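Local coordinates for protein peroxinectin A (Dictyostelium discoideum, PDB 6ERC) that uses hydrogen peroxide to oxidise phenolic donors, and also iodide and thiocyanate, as a secreted, glycosylated haem peroxidase of the animal peroxidase family, at residues 11-14 with 15-18; 158-161 with 162-166; 459-462 with 463-466. All coordinates share one frame; numbering follows the deposited sequence.

All three contacts are local, each made by a chain segment turning or coiling back on itself, and none touches another. Contact 1 (11-14 with 15-18) is a partly buried loop before strand 24-25, held by main-chain and asparagine-amide bonds and one water. Contacts 2 and 3 each lie within one helix, and no two contacts share an element. Contact 2 is a surface contact along the short helix 160-166 and its N-cap residue, where backbone bonds dominate and the charge pair is long. Contact 3, within helix 452-467, its centre about 15 Å from the chain centre, is partly buried, with a close salt bridge and aromatic packing. Contacts 1 and 3 come within about 7 Å between nearest atoms.

Contact 1 (11-14 with 15-18); sequences GNNK and QNPK
Gly11 and Pro17 bring the two arms of this loop together, their CA atoms 4.5 Å apart. Gly11 N donates to Pro17 O over 2.9 Å with an N-H...O angle of 146°, closing a seven-residue loop that belongs to neither helix nor strand. Gly11 has a positive phi (81°), where a side chain would collide with the preceding carbonyl oxygen. At the far end Lys14 and Gln15 both take near-helical backbone angles and reverse the chain. Pro17 then leans back on the turn: its CA-H points at Asn13 O (CA to O 3.2 Å), and its CD lies 3.6 Å from Lys14 O.

A water lies between the arms, accepting from Asn13 N at 2.7 Å and probably donating to Pro17 O, which then receives both the water and Gly11 N. Of the side chains, that of Asn13 carries the loop. With CG set anti to the backbone N (chi1 -168°), its amide folds forward over the turn, and OD1 accepts from Asn16 N at 3.0 Å, in the carbonyl plane and on a lone pair. The same oxygen receives a weak bond from Asn16 ND2, 3.3 Å from Asn13 OD1. Asn13 ND2 is used elsewhere, by Ala286 O.

Asn12 turns away from the turn: its OD1 accepts from Arg470 N and its ND2 donates to Asp469 OD1, while Gly11 O takes Arg470 NH2. The loop is thus tied to the chain just beyond helix 452-467 and also, through Asn13 with Tyr284 and Ala286, to the connection between helices 247-275 and 294-300.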
loop_
_atom_site.group_PDB
_atom_site.type_symbol
_atom_site.label_atom_id
_atom_site.label_comp_id
_atom_site.label_asym_id
_atom_site.label_seq_id
_atom_site.Cartn_x
_atom_site.Cartn_y
_atom_site.Cartn_z
ATOM N N GLY A 11 18.458 12.536 6.752
ATOM C CA GLY A 11 19.726 12.042 7.233
ATOM C C GLY A 11 20.158 10.722 6.634
ATOM O O GLY A 11 21.301 10.305 6.854
ATOM N N ASN A 12 19.285 10.052 5.880
ATOM C CA ASN A 12 19.648 8.768 5.288
ATOM C C ASN A 12 20.710 8.943 4.209
ATOM O O ASN A 12 21.597 8.096 4.059
ATOM C CB ASN A 12 18.402 8.097 4.715
ATOM C CG ASN A 12 18.614 6.631 4.419
ATOM O OD1 ASN A 12 19.355 6.271 3.507
ATOM N ND2 ASN A 12 17.951 5.773 5.185
ATOM N N ASN A 13 20.631 10.029 3.446
ATOM C CA ASN A 13 21.631 10.368 2.442
ATOM C C ASN A 13 22.419 11.571 2.940
ATOM O O ASN A 13 21.849 12.646 3.158
ATOM C CB ASN A 13 20.981 10.666 1.091
ATOM C CG ASN A 13 21.989 10.728 -0.034
ATOM O OD1 ASN A 13 22.571 11.779 -0.307
ATOM N ND2 ASN A 13 22.211 9.594 -0.692
ATOM N N LYS A 14 23.729 11.389 3.119
ATOM C CA LYS A 14 24.555 12.447 3.690
ATOM C C LYS A 14 24.568 13.679 2.794
ATOM O O LYS A 14 24.392 14.808 3.266
ATOM C CB LYS A 14 25.975 11.931 3.919
ATOM C CG LYS A 14 26.071 10.829 4.960
ATOM C CD LYS A 14 27.489 10.290 5.066
ATOM C CE LYS A 14 27.628 9.281 6.201
ATOM N NZ LYS A 14 27.478 9.913 7.547
ATOM N N GLN A 15 24.763 13.479 1.489
ATOM C CA GLN A 15 24.911 14.610 0.580
ATOM C C GLN A 15 23.590 15.340 0.371
ATOM O O GLN A 15 23.585 16.554 0.129
ATOM C CB GLN A 15 25.472 14.136 -0.764
ATOM C CG GLN A 15 26.875 13.533 -0.692
ATOM C CD GLN A 15 26.906 12.132 -0.074
ATOM O OE1 GLN A 15 25.869 11.477 0.075
ATOM N NE2 GLN A 15 28.103 11.673 0.292
ATOM N N ASN A 16 22.467 14.629 0.460
ATOM C CA ASN A 16 21.137 15.208 0.275
ATOM C C ASN A 16 20.284 14.805 1.469
ATOM O O ASN A 16 19.459 13.885 1.377
ATOM C CB ASN A 16 20.517 14.750 -1.043
ATOM C CG ASN A 16 21.433 14.993 -2.223
ATOM O OD1 ASN A 16 21.661 16.134 -2.618
ATOM N ND2 ASN A 16 21.975 13.916 -2.785
ATOM N N PRO A 17 20.455 15.481 2.608
ATOM C CA PRO A 17 19.785 15.028 3.842
ATOM C C PRO A 17 18.299 14.768 3.678
ATOM O O PRO A 17 17.799 13.739 4.150
ATOM C CB PRO A 17 20.062 16.180 4.817
ATOM C CG PRO A 17 21.330 16.787 4.333
ATOM C CD PRO A 17 21.288 16.675 2.837
ATOM N N LYS A 18 17.574 15.670 3.020
ATOM C CA LYS A 18 16.133 15.522 2.877
ATOM C C LYS A 18 15.742 14.462 1.855
ATOM O O LYS A 18 14.551 14.171 1.718
ATOM C CB LYS A 18 15.506 16.865 2.496
ATOM C CG LYS A 18 15.576 17.920 3.590
ATOM C CD LYS A 18 14.904 19.216 3.147
ATOM C CE LYS A 18 14.877 20.254 4.263
ATOM N NZ LYS A 18 14.261 21.545 3.816
HETATM O O HOH W 1 18.404 11.511 3.234
#

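Contact 2 (158-161 with 162-166)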
loop_
_atom_site.group_PDB
_atom_site.type_symbol
_atom_site.label_atom_id
_atom_site.label_comp_id
_atom_site.label_asym_id
_atom_site.label_seq_id
_atom_site.Cartn_x
_atom_site.Cartn_y
_atom_site.Cartn_z
ATOM N N ASN A 158 5.940 8.675 12.502
ATOM C CA ASN A 158 6.731 9.503 11.604
ATOM C C ASN A 158 7.516 10.593 12.329
ATOM O O ASN A 158 7.977 11.539 11.683
ATOM C CB ASN A 158 5.826 10.131 10.542
ATOM C CG ASN A 158 5.178 9.096 9.639
ATOM O OD1 ASN A 158 3.978 8.843 9.734
ATOM N ND2 ASN A 158 5.969 8.498 8.750
ATOM N N SER A 159 7.690 10.486 13.644
ATOM C CA SER A 159 8.468 11.478 14.379
ATOM C C SER A 159 8.793 10.929 15.760
ATOM O O SER A 159 8.306 9.869 16.161
ATOM C CB SER A 159 7.723 12.807 14.492
ATOM O OG SER A 159 6.557 12.669 15.282
ATOM N N GLU A 160 9.631 11.675 16.484
ATOM C CA GLU A 160 9.989 11.292 17.846
ATOM C C GLU A 160 8.775 11.326 18.763
ATOM O O GLU A 160 8.544 10.395 19.543
ATOM C CB GLU A 160 11.075 12.225 18.386
ATOM C CG GLU A 160 12.492 11.904 17.944
ATOM C CD GLU A 160 13.402 11.600 19.121
ATOM O OE1 GLU A 160 13.082 10.674 19.896
ATOM O OE2 GLU A 160 14.425 12.298 19.282
ATOM N N GLU A 161 7.995 12.406 18.694
ATOM C CA GLU A 161 6.905 12.592 19.645
ATOM C C GLU A 161 5.853 11.501 19.500
ATOM O O GLU A 161 5.378 10.950 20.499
ATOM C CB GLU A 161 6.282 13.974 19.457
ATOM C CG GLU A 161 5.364 14.398 20.594
ATOM C CD GLU A 161 4.915 15.845 20.473
ATOM O OE1 GLU A 161 5.025 16.411 19.363
ATOM O OE2 GLU A 161 4.456 16.415 21.488
ATOM N N ILE A 162 5.475 11.170 18.266
ATOM C CA ILE A 162 4.493 10.113 18.065
ATOM C C ILE A 162 5.059 8.771 18.509
ATOM O O ILE A 162 4.354 7.951 19.111
ATOM C CB ILE A 162 4.030 10.079 16.596
ATOM C CG1 ILE A 162 2.936 9.026 16.408
ATOM C CG2 ILE A 162 5.202 9.799 15.663
ATOM C CD1 ILE A 162 2.242 9.094 15.064
ATOM N N CYS A 163 6.340 8.526 18.234
ATOM C CA CYS A 163 6.946 7.259 18.627
ATOM C C CYS A 163 6.907 7.080 20.139
ATOM O O CYS A 163 6.426 6.060 20.644
ATOM C CB CYS A 163 8.384 7.181 18.119
ATOM S SG CYS A 163 9.185 5.606 18.514
ATOM N N LYS A 164 7.402 8.071 20.884
ATOM C CA LYS A 164 7.497 7.944 22.333
ATOM C C LYS A 164 6.138 7.904 23.016
ATOM O O LYS A 164 6.082 7.634 24.221
ATOM C CB LYS A 164 8.340 9.086 22.903
ATOM C CG LYS A 164 9.831 8.916 22.635
ATOM C CD LYS A 164 10.661 10.033 23.241
ATOM C CE LYS A 164 12.148 9.791 23.012
ATOM N NZ LYS A 164 13.000 10.886 23.560
ATOM N N ASN A 165 5.050 8.167 22.293
ATOM C CA ASN A 165 3.717 7.962 22.843
ATOM C C ASN A 165 3.194 6.559 22.576
ATOM O O ASN A 165 2.363 6.059 23.344
ATOM C CB ASN A 165 2.738 8.992 22.272
ATOM C CG ASN A 165 2.870 10.351 22.935
ATOM O OD1 ASN A 165 3.257 11.329 22.299
ATOM N ND2 ASN A 165 2.545 10.417 24.219
ATOM N N LEU A 166 3.671 5.907 21.513
ATOM C CA LEU A 166 3.248 4.547 21.205
ATOM C C LEU A 166 4.006 3.492 22.000
ATOM O O LEU A 166 3.560 2.341 22.054
ATOM C CB LEU A 166 3.422 4.262 19.711
ATOM C CG LEU A 166 2.312 4.750 18.781
ATOM C CD1 LEU A 166 2.728 4.574 17.327
ATOM C CD2 LEU A 166 1.005 4.012 19.050
#
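Ser159 stands at the N-cap position of helix 160-166, and the methyl CG2 of Ile162 folds back against it, 3.1 Å from Ser159 O and close to OG as well. Ile162 CG1 runs anti to the backbone N (chi1 -177°), which leaves CG2 turned toward the cap residue. The carbonyls of the first turn are satisfied in helical order. Ser159 O receives Cys163 N at 3.2 Å, and Glu160 O receives Lys164 N at 2.9 Å in a nearly straight bond (172°). The next step is slacker: Asn165 N reaches Glu161 O at 3.3 Å only weakly. Asn165 N is shared, since it also donates to Ile162 O, which takes Leu166 N too, both donors arriving from one face of the carbonyl plane. Leu166 N makes a further bond to Cys163 O, so the spacing tightens toward three residues as the helix ends.

On the exposed flank Glu160 and Lys164 run alongside each other in the same direction. Their charges meet only as a long salt bridge, Glu160 OE1 to Lys164 NZ 3.7 Å, and CE of the lysine also lies beside that oxygen. Asn165 O is taken by Lys175 NZ, and Leu166 pairs through its backbone with Lys175, while buried Cys163 packs on Tyr7 and Tyr156.

This is a short helix with a serine at its N-cap position and a long i to i+4 charge pair. It follows helix 153-156, whose Asn153 completes, with Gly147, Tyr149 and Asp151 of the loop before it and Asn82, the sodium site, which probably corresponds to the calcium site of the mammalian peroxidases.

Contact 3 (459-462 with 463-466)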
loop_
_atom_site.group_PDB
_atom_site.type_symbol
_atom_site.label_atom_id
_atom_site.label_comp_id
_atom_site.label_asym_id
_atom_site.label_seq_id
_atom_site.Cartn_x
_atom_site.Cartn_y
_atom_site.Cartn_z
ATOM N N TYR A 459 9.683 -3.036 -10.474
ATOM C CA TYR A 459 11.090 -3.416 -10.420
ATOM C C TYR A 459 11.974 -2.193 -10.226
ATOM O O TYR A 459 12.926 -2.221 -9.436
ATOM C CB TYR A 459 11.480 -4.157 -11.699
ATOM C CG TYR A 459 12.917 -4.633 -11.723
ATOM C CD1 TYR A 459 13.953 -3.766 -12.049
ATOM C CD2 TYR A 459 13.235 -5.951 -11.430
ATOM C CE1 TYR A 459 15.264 -4.196 -12.073
ATOM C CE2 TYR A 459 14.546 -6.391 -11.454
ATOM C CZ TYR A 459 15.556 -5.510 -11.776
ATOM O OH TYR A 459 16.863 -5.944 -11.800
ATOM N N GLU A 460 11.666 -1.104 -10.931
ATOM C CA GLU A 460 12.522 0.075 -10.892
ATOM C C GLU A 460 12.473 0.751 -9.528
ATOM O O GLU A 460 13.487 1.277 -9.053
ATOM C CB GLU A 460 12.110 1.045 -12.000
ATOM C CG GLU A 460 13.128 2.139 -12.291
ATOM C CD GLU A 460 13.020 3.326 -11.350
ATOM O OE1 GLU A 460 11.952 3.502 -10.725
ATOM O OE2 GLU A 460 14.005 4.084 -11.236
ATOM N N GLN A 461 11.307 0.743 -8.877
ATOM C CA GLN A 461 11.178 1.398 -7.581
ATOM C C GLN A 461 11.966 0.653 -6.508
ATOM O O GLN A 461 12.819 1.234 -5.828
ATOM C CB GLN A 461 9.703 1.497 -7.187
ATOM C CG GLN A 461 9.473 2.159 -5.838
ATOM C CD GLN A 461 10.019 3.567 -5.787
ATOM O OE1 GLN A 461 9.484 4.477 -6.420
ATOM N NE2 GLN A 461 11.097 3.756 -5.040
ATOM N N PHE A 462 11.688 -0.639 -6.338
ATOM C CA PHE A 462 12.284 -1.376 -5.231
ATOM C C PHE A 462 13.788 -1.556 -5.392
ATOM O O PHE A 462 14.479 -1.804 -4.398
ATOM C CB PHE A 462 11.592 -2.728 -5.073
ATOM C CG PHE A 462 10.237 -2.633 -4.432
ATOM C CD1 PHE A 462 10.108 -2.215 -3.118
ATOM C CD2 PHE A 462 9.094 -2.953 -5.141
ATOM C CE1 PHE A 462 8.866 -2.121 -2.524
ATOM C CE2 PHE A 462 7.850 -2.863 -4.550
ATOM C CZ PHE A 462 7.736 -2.448 -3.241
ATOM N N PHE A 463 14.317 -1.428 -6.607
ATOM C CA PHE A 463 15.764 -1.364 -6.752
ATOM C C PHE A 463 16.321 -0.135 -6.048
ATOM O O PHE A 463 17.378 -0.197 -5.410
ATOM C CB PHE A 463 16.151 -1.348 -8.228
ATOM C CG PHE A 463 17.631 -1.327 -8.460
ATOM C CD1 PHE A 463 18.318 -0.129 -8.535
ATOM C CD2 PHE A 463 18.338 -2.509 -8.596
ATOM C CE1 PHE A 463 19.680 -0.108 -8.748
ATOM C CE2 PHE A 463 19.700 -2.495 -8.808
ATOM C CZ PHE A 463 20.372 -1.292 -8.884
ATOM N N ARG A 464 15.613 0.992 -6.143
ATOM C CA ARG A 464 16.120 2.234 -5.574
ATOM C C ARG A 464 15.931 2.285 -4.062
ATOM O O ARG A 464 16.843 2.709 -3.342
ATOM C CB ARG A 464 15.446 3.431 -6.246
ATOM C CG ARG A 464 15.942 3.674 -7.665
ATOM C CD ARG A 464 15.359 4.937 -8.280
ATOM N NE ARG A 464 13.921 4.829 -8.509
ATOM C CZ ARG A 464 12.979 5.329 -7.715
ATOM N NH1 ARG A 464 11.700 5.169 -8.031
ATOM N NH2 ARG A 464 13.300 5.992 -6.614
ATOM N N THR A 465 14.773 1.857 -3.553
ATOM C CA THR A 465 14.553 1.915 -2.110
ATOM C C THR A 465 15.429 0.933 -1.338
ATOM O O THR A 465 15.470 1.011 -0.107
ATOM C CB THR A 465 13.081 1.665 -1.767
ATOM O OG1 THR A 465 12.558 0.616 -2.587
ATOM C CG2 THR A 465 12.267 2.942 -1.964
ATOM N N ARG A 466 16.116 0.021 -2.021
ATOM C CA ARG A 466 17.165 -0.790 -1.416
ATOM C C ARG A 466 18.548 -0.188 -1.635
ATOM O O ARG A 466 19.315 -0.028 -0.680
ATOM C CB ARG A 466 17.125 -2.215 -1.982
ATOM C CG ARG A 466 18.314 -3.073 -1.580
ATOM C CD ARG A 466 18.098 -4.543 -1.905
ATOM N NE ARG A 466 18.412 -4.859 -3.296
ATOM C CZ ARG A 466 18.316 -6.075 -3.832
ATOM N NH1 ARG A 466 17.910 -7.104 -3.098
ATOM N NH2 ARG A 466 18.626 -6.266 -5.106
#
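Arg464 presents its guanidinium edge to the carboxylate of Glu460, one helical turn back, in a side-on grip by NE and NH1 with the two planes 30° apart. This is an i to i+4 salt bridge on helix 452-467 of the animal haem peroxidase fold, whose regular structure is chiefly helical. NE meets Glu460 OE2 at 2.8 Å, and NH1 meets Glu460 OE1 at 3.2 Å within the guanidinium plane; both oxygens are used on their syn side. The arginine chain reaches back because it bends at chi3 (-67°). The Gln461 amide is turned 76° from the guanidinium, its OE1 2.8 Å from Arg464 NH1 in a weak bond, while Ser293 N is its stronger partner. The other end, NH2, is held by Gln291 O and Asn289 O, so NE, NH1 and NH2 all have partners. With an alanine here, the Glu460 carboxylate would probably lose its charge partner, and Gln291 O and Asn289 O this donor.

On another side of the helix the buried Phe462 ring meets Phe296 edge-to-face and packs on Leu271 of helix 247-275. Thr465 OG1, hydrogen-bonded with Tyr267 OH, lies obliquely by the Phe462 ring, 3.8 Å from Phe462 CD1. The turn is closed by Thr465 N donating to Gln461 O at 3.1 Å.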